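Local coordinates for bartonella effector protein (Bep) substrate of VirB T4SS (Bartonella sp. AR 15-3, PDB 4M16) that probably transfers AMP from ATP to tyrosine or threonine hydroxyls of target proteins, acting here through its N-terminal Fic domain, at residues F74-D82 against F87-M98. Residues are numbered along the deposited sequence; the frame is centred on the assembly and turned at random.
Sequences FEWAGYTRD and FDDGTIAQMSMM
Glu75 lays its carboxylate over that of Asp88, the planes 29° apart, with Glu75 OE1 3.7 Å from Asp88 OD2. Here, in the Fic domain, the loop after helix 59-70 meets the hairpin of strands 85-86 and 92-93, probably the counterpart of the flap of Fic proteins, and the chain leading out of it: a worked example of a loop tied to a hairpin at two separate points. At the first, the Glu75 chain, extended beyond CG (chi2 177°), reaches the type I turn of residues 87-90. Asp88 N donates to the syn lone pair of Glu75 OE1 at 2.8 Å, and a water links OE2 to Asp89 N; both probably offset the like-charge approach. Beside it, Phe87 CZ touches Trp76 CD1 at the indole edge, 3.6 Å away, in an oblique pairing of the rings.

At the second point, Arg81 NH1 donates more weakly to Ser96 O than to Met95 O. NE and NH2 turn instead to the carbonyls of His153, in the HPF sequence of the Fic motif, and Ala108, so acceptors from several parts of the fold fix the buried group in rotation. Gln94 NE2 adds a longer bond to Asp82 O, 3.3 Å, approaching from above the carbonyl plane. Arg81 NH1 meets Met95 O at 3.1 Å, the acceptor in the guanidinium plane.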
ATOM      1  N   PHE A  74       0.912   0.710  15.981  1.00 18.08           N
ATOM      2  CA  PHE A  74       2.193   1.387  15.797  1.00 18.09           C
ATOM      3  C   PHE A  74       2.177   2.887  16.036  1.00 18.37           C
ATOM      4  O   PHE A  74       1.298   3.623  15.501  1.00 18.09           O
ATOM      5  CB  PHE A  74       2.719   1.103  14.381  1.00 17.79           C
ATOM      6  CG  PHE A  74       2.881  -0.359  14.081  1.00 17.93           C
ATOM      7  CD1 PHE A  74       3.684  -1.142  14.844  1.00 18.64           C
ATOM      8  CD2 PHE A  74       2.250  -0.923  13.013  1.00 18.23           C
ATOM      9  CE1 PHE A  74       3.831  -2.484  14.589  1.00 18.13           C
ATOM     10  CE2 PHE A  74       2.415  -2.262  12.705  1.00 18.61           C
ATOM     11  CZ  PHE A  74       3.203  -3.042  13.484  1.00 18.50           C
ATOM     12  N   GLU A  75       3.138   3.342  16.859  1.00 18.57           N
ATOM     13  CA  GLU A  75       3.371   4.748  17.104  1.00 19.36           C
ATOM     14  C   GLU A  75       3.561   5.520  15.815  1.00 19.04           C
ATOM     15  O   GLU A  75       3.204   6.698  15.739  1.00 19.62           O
ATOM     16  CB  GLU A  75       4.595   4.968  18.035  1.00 20.19           C
ATOM     17  CG  GLU A  75       4.389   4.513  19.456  1.00 20.80           C
ATOM     18  CD  GLU A  75       5.642   4.676  20.316  1.00 21.99           C
ATOM     19  OE1 GLU A  75       6.335   5.715  20.197  1.00 22.65           O
ATOM     20  OE2 GLU A  75       5.921   3.754  21.118  1.00 22.08           O
ATOM     21  N   TRP A  76       4.117   4.849  14.796  1.00 17.98           N
ATOM     22  CA  TRP A  76       4.506   5.494  13.556  1.00 17.44           C
ATOM     23  C   TRP A  76       3.427   5.357  12.476  1.00 17.17           C
ATOM     24  O   TRP A  76       3.643   5.785  11.336  1.00 18.27           O
ATOM     25  CB  TRP A  76       5.874   4.957  13.039  1.00 16.75           C
ATOM     26  CG  TRP A  76       5.991   3.462  13.082  1.00 16.45           C
ATOM     27  CD1 TRP A  76       6.613   2.728  14.043  1.00 16.57           C
ATOM     28  CD2 TRP A  76       5.516   2.524  12.115  1.00 15.61           C
ATOM     29  NE1 TRP A  76       6.527   1.396  13.771  1.00 16.01           N
ATOM     30  CE2 TRP A  76       5.875   1.238  12.574  1.00 15.98           C
ATOM     31  CE3 TRP A  76       4.872   2.646  10.894  1.00 16.30           C
ATOM     32  CZ2 TRP A  76       5.571   0.086  11.881  1.00 15.95           C
ATOM     33  CZ3 TRP A  76       4.573   1.503  10.192  1.00 15.36           C
ATOM     34  CH2 TRP A  76       4.869   0.227  10.714  1.00 15.95           C
ATOM     35  N   ALA A  77       2.263   4.781  12.789  1.00 17.70           N
ATOM     36  CA  ALA A  77       1.173   4.704  11.757  1.00 17.69           C
ATOM     37  C   ALA A  77       0.855   6.114  11.221  1.00 18.15           C
ATOM     38  O   ALA A  77       0.718   7.086  11.979  1.00 19.89           O
ATOM     39  CB  ALA A  77      -0.095   4.027  12.336  1.00 17.68           C
ATOM     40  N   GLY A  78       0.774   6.242   9.911  1.00 18.09           N
ATOM     41  CA  GLY A  78       0.569   7.510   9.230  1.00 19.69           C
ATOM     42  C   GLY A  78       1.834   8.256   8.855  1.00 20.07           C
ATOM     43  O   GLY A  78       1.775   9.229   8.033  1.00 22.24           O
ATOM     44  N   TYR A  79       2.979   7.838   9.399  1.00 20.16           N
ATOM     45  CA  TYR A  79       4.225   8.527   9.176  1.00 21.25           C
ATOM     46  C   TYR A  79       4.935   7.793   8.068  1.00 20.88           C
ATOM     47  O   TYR A  79       4.890   6.578   8.010  1.00 21.78           O
ATOM     48  CB  TYR A  79       5.144   8.504  10.444  1.00 22.06           C
ATOM     49  CG  TYR A  79       4.696   9.448  11.580  1.00 24.19           C
ATOM     50  CD1 TYR A  79       3.627   9.124  12.392  1.00 24.84           C
ATOM     51  CD2 TYR A  79       5.378  10.628  11.831  1.00 26.27           C
ATOM     52  CE1 TYR A  79       3.222   9.956  13.419  1.00 26.60           C
ATOM     53  CE2 TYR A  79       4.979  11.482  12.855  1.00 28.06           C
ATOM     54  CZ  TYR A  79       3.906  11.123  13.646  1.00 27.82           C
ATOM     55  OH  TYR A  79       3.491  11.953  14.629  1.00 30.28           O
ATOM     56  N   THR A  80       5.620   8.522   7.186  1.00 20.62           N
ATOM     57  CA  THR A  80       6.374   7.863   6.108  1.00 20.29           C
ATOM     58  C   THR A  80       7.804   7.565   6.555  1.00 20.86           C
ATOM     59  O   THR A  80       8.398   8.269   7.408  1.00 20.93           O
ATOM     60  CB  THR A  80       6.307   8.676   4.821  1.00 19.91           C
ATOM     61  OG1 THR A  80       6.792  10.017   5.063  1.00 21.55           O
ATOM     62  CG2 THR A  80       4.871   8.728   4.338  1.00 20.12           C
ATOM     63  N   ARG A  81       8.323   6.468   6.027  1.00 20.20           N
ATOM     64  CA  ARG A  81       9.579   5.894   6.501  1.00 20.01           C
ATOM     65  C   ARG A  81      10.845   6.690   6.163  1.00 21.69           C
ATOM     66  O   ARG A  81      11.878   6.421   6.758  1.00 24.88           O
ATOM     67  CB  ARG A  81       9.707   4.414   6.048  1.00 18.71           C
ATOM     68  CG  ARG A  81       9.961   4.205   4.558  1.00 17.66           C
ATOM     69  CD  ARG A  81      10.134   2.752   4.181  1.00 16.26           C
ATOM     70  NE  ARG A  81       9.988   2.642   2.730  1.00 15.41           N
ATOM     71  CZ  ARG A  81      10.925   2.887   1.825  1.00 15.03           C
ATOM     72  NH1 ARG A  81      12.175   3.162   2.174  1.00 15.79           N
ATOM     73  NH2 ARG A  81      10.613   2.791   0.520  1.00 14.41           N
ATOM     74  N   ASP A  82      10.760   7.683   5.291  1.00 22.76           N
ATOM     75  CA  ASP A  82      11.889   8.574   5.032  1.00 24.71           C
ATOM     76  C   ASP A  82      12.275   9.426   6.249  1.00 25.43           C
ATOM     77  O   ASP A  82      13.434   9.832   6.389  1.00 25.06           O
ATOM     78  CB  ASP A  82      11.586   9.521   3.880  1.00 25.36           C
ATOM     79  CG  ASP A  82      10.261  10.215   4.015  1.00 26.02           C
ATOM     80  OD1 ASP A  82       9.224   9.541   4.236  1.00 26.80           O
ATOM     81  OD2 ASP A  82      10.223  11.442   3.847  1.00 28.30           O
ATOM     82  N   PHE A  87      10.510   7.312  18.754  1.00 21.72           N
ATOM     83  CA  PHE A  87       9.670   6.447  19.606  1.00 22.11           C
ATOM     84  C   PHE A  87       9.553   7.035  21.005  1.00 24.23           C
ATOM     85  O   PHE A  87      10.450   7.727  21.489  1.00 23.84           O
ATOM     86  CB  PHE A  87      10.256   5.013  19.724  1.00 21.70           C
ATOM     87  CG  PHE A  87       9.938   4.070  18.555  1.00 20.33           C
ATOM     88  CD1 PHE A  87       8.707   3.395  18.528  1.00 19.75           C
ATOM     89  CD2 PHE A  87      10.832   3.849  17.496  1.00 19.94           C
ATOM     90  CE1 PHE A  87       8.371   2.517  17.518  1.00 18.82           C
ATOM     91  CE2 PHE A  87      10.488   2.986  16.432  1.00 18.67           C
ATOM     92  CZ  PHE A  87       9.249   2.313  16.460  1.00 18.23           C
ATOM     93  N   ASP A  88       8.471   6.696  21.677  1.00 26.34           N
ATOM     94  CA  ASP A  88       8.303   7.063  23.076  1.00 28.29           C
ATOM     95  C   ASP A  88       9.420   6.496  23.943  1.00 28.19           C
ATOM     96  O   ASP A  88       9.783   7.119  24.943  1.00 27.40           O
ATOM     97  CB  ASP A  88       6.941   6.613  23.595  1.00 30.11           C
ATOM     98  CG  ASP A  88       5.795   7.477  23.067  1.00 33.96           C
ATOM     99  OD1 ASP A  88       6.025   8.608  22.537  1.00 39.03           O
ATOM    100  OD2 ASP A  88       4.632   7.027  23.170  1.00 36.70           O
ATOM    101  N   ASP A  89      10.039   5.380  23.540  1.00 26.47           N
ATOM    102  CA  ASP A  89      11.146   4.841  24.319  1.00 26.11           C
ATOM    103  C   ASP A  89      12.471   5.635  24.257  1.00 27.08           C
ATOM    104  O   ASP A  89      13.426   5.280  24.925  1.00 27.02           O
ATOM    105  CB  ASP A  89      11.372   3.354  24.017  1.00 26.05           C
ATOM    106  CG  ASP A  89      11.955   3.074  22.598  1.00 25.80           C
ATOM    107  OD1 ASP A  89      12.421   3.988  21.884  1.00 25.01           O
ATOM    108  OD2 ASP A  89      11.984   1.862  22.255  1.00 24.98           O
ATOM    109  N   GLY A  90      12.516   6.675  23.433  1.00 26.49           N
ATOM    110  CA  GLY A  90      13.678   7.525  23.285  1.00 26.19           C
ATOM    111  C   GLY A  90      14.591   7.144  22.139  1.00 24.91           C
ATOM    112  O   GLY A  90      15.567   7.860  21.887  1.00 24.74           O
ATOM    113  N   THR A  91      14.295   6.041  21.426  1.00 23.48           N
ATOM    114  CA  THR A  91      15.105   5.663  20.272  1.00 23.06           C
ATOM    115  C   THR A  91      14.566   6.344  19.037  1.00 22.66           C
ATOM    116  O   THR A  91      13.409   6.797  19.002  1.00 22.17           O
ATOM    117  CB  THR A  91      15.185   4.143  20.025  1.00 22.32           C
ATOM    118  OG1 THR A  91      13.876   3.613  19.754  1.00 22.30           O
ATOM    119  CG2 THR A  91      15.836   3.470  21.243  1.00 23.52           C
ATOM    120  N   ILE A  92      15.436   6.446  18.041  1.00 22.39           N
ATOM    121  CA  ILE A  92      15.078   7.061  16.785  1.00 22.24           C
ATOM    122  C   ILE A  92      15.337   6.041  15.702  1.00 21.60           C
ATOM    123  O   ILE A  92      16.388   5.406  15.667  1.00 21.30           O
ATOM    124  CB  ILE A  92      15.843   8.387  16.546  1.00 23.75           C
ATOM    125  CG1 ILE A  92      15.474   9.380  17.659  1.00 25.33           C
ATOM    126  CG2 ILE A  92      15.545   8.972  15.155  1.00 23.32           C
ATOM    127  CD1 ILE A  92      16.337  10.591  17.674  1.00 27.39           C
ATOM    128  N   ALA A  93      14.349   5.872  14.843  1.00 20.51           N
ATOM    129  CA  ALA A  93      14.369   4.823  13.863  1.00 20.22           C
ATOM    130  C   ALA A  93      14.243   5.399  12.484  1.00 21.47           C
ATOM    131  O   ALA A  93      13.694   6.513  12.270  1.00 20.35           O
ATOM    132  CB  ALA A  93      13.262   3.811  14.138  1.00 19.73           C
ATOM    133  N   GLN A  94      14.752   4.619  11.533  1.00 22.70           N
ATOM    134  CA  GLN A  94      14.797   5.025  10.159  1.00 24.43           C
ATOM    135  C   GLN A  94      14.824   3.818   9.257  1.00 23.41           C
ATOM    136  O   GLN A  94      15.268   2.761   9.650  1.00 22.68           O
ATOM    137  CB  GLN A  94      16.016   5.890   9.891  1.00 27.70           C
ATOM    138  CG  GLN A  94      15.809   6.619   8.584  1.00 31.37           C
ATOM    139  CD  GLN A  94      16.686   7.816   8.511  1.00 34.65           C
ATOM    140  OE1 GLN A  94      17.805   7.828   9.112  1.00 39.17           O
ATOM    141  NE2 GLN A  94      16.160   8.880   7.892  1.00 34.59           N
ATOM    142  N   MET A  95      14.249   3.956   8.071  1.00 22.56           N
ATOM    143  CA  MET A  95      14.280   2.867   7.111  1.00 22.67           C
ATOM    144  C   MET A  95      14.429   3.398   5.705  1.00 20.30           C
ATOM    145  O   MET A  95      13.480   3.375   4.953  1.00 19.80           O
ATOM    146  CB  MET A  95      13.021   2.023   7.251  1.00 23.64           C
ATOM    147  CG  MET A  95      13.001   0.759   6.409  1.00 26.15           C
ATOM    148  SD  MET A  95      14.104  -0.428   7.172  1.00 31.09           S
ATOM    149  CE  MET A  95      13.458  -1.977   6.569  1.00 27.32           C
ATOM    150  N   SER A  96      15.597   3.903   5.366  1.00 20.16           N
ATOM    151  CA  SER A  96      15.781   4.498   4.001  1.00 21.66           C
ATOM    152  C   SER A  96      15.635   3.456   2.860  1.00 21.15           C
ATOM    153  O   SER A  96      15.140   3.756   1.763  1.00 20.22           O
ATOM    154  CB  SER A  96      17.115   5.271   3.897  1.00 22.51           C
ATOM    155  OG  SER A  96      17.103   6.333   4.850  1.00 24.49           O
ATOM    156  N   MET A  97      16.101   2.239   3.099  1.00 21.48           N
ATOM    157  CA  MET A  97      16.132   1.213   2.069  1.00 22.18           C
ATOM    158  C   MET A  97      15.284   0.001   2.448  1.00 21.14           C
ATOM    159  O   MET A  97      15.360  -0.496   3.570  1.00 19.06           O
ATOM    160  CB  MET A  97      17.597   0.783   1.792  1.00 24.62           C
ATOM    161  CG  MET A  97      18.389   1.861   1.091  1.00 27.51           C
ATOM    162  SD  MET A  97      19.944   1.289   0.433  1.00 32.96           S
ATOM    163  CE  MET A  97      20.798   1.066   1.977  1.00 32.92           C
ATOM    164  N   MET A  98      14.458  -0.418   1.500  1.00 20.72           N
ATOM    165  CA  MET A  98      13.604  -1.594   1.623  0.50 20.98           C
ATOM    166  C   MET A  98      13.577  -2.318   0.284  1.00 20.99           C
ATOM    167  O   MET A  98      13.610  -1.705  -0.781  1.00 20.09           O
ATOM    168  CB  MET A  98      12.191  -1.178   2.008  0.50 21.47           C
ATOM    169  CG  MET A  98      12.141  -0.418   3.314  0.50 22.34           C
ATOM    170  SD  MET A  98      10.488  -0.388   4.061  0.50 23.96           S
ATOM    171  CE  MET A  98      10.341  -2.049   4.731  0.50 23.15           C
TER
HETATM  172  O   HOH W   1       8.350   3.355  22.354  1.00 22.58           O
HETATM  173  O   HOH W   2       5.847   8.421  19.428  1.00 37.72           O
HETATM  174  O   HOH W   3      12.016   5.904   9.445  1.00 27.37           O
HETATM  175  O   HOH W   4      15.351   8.057   4.380  1.00 35.04           O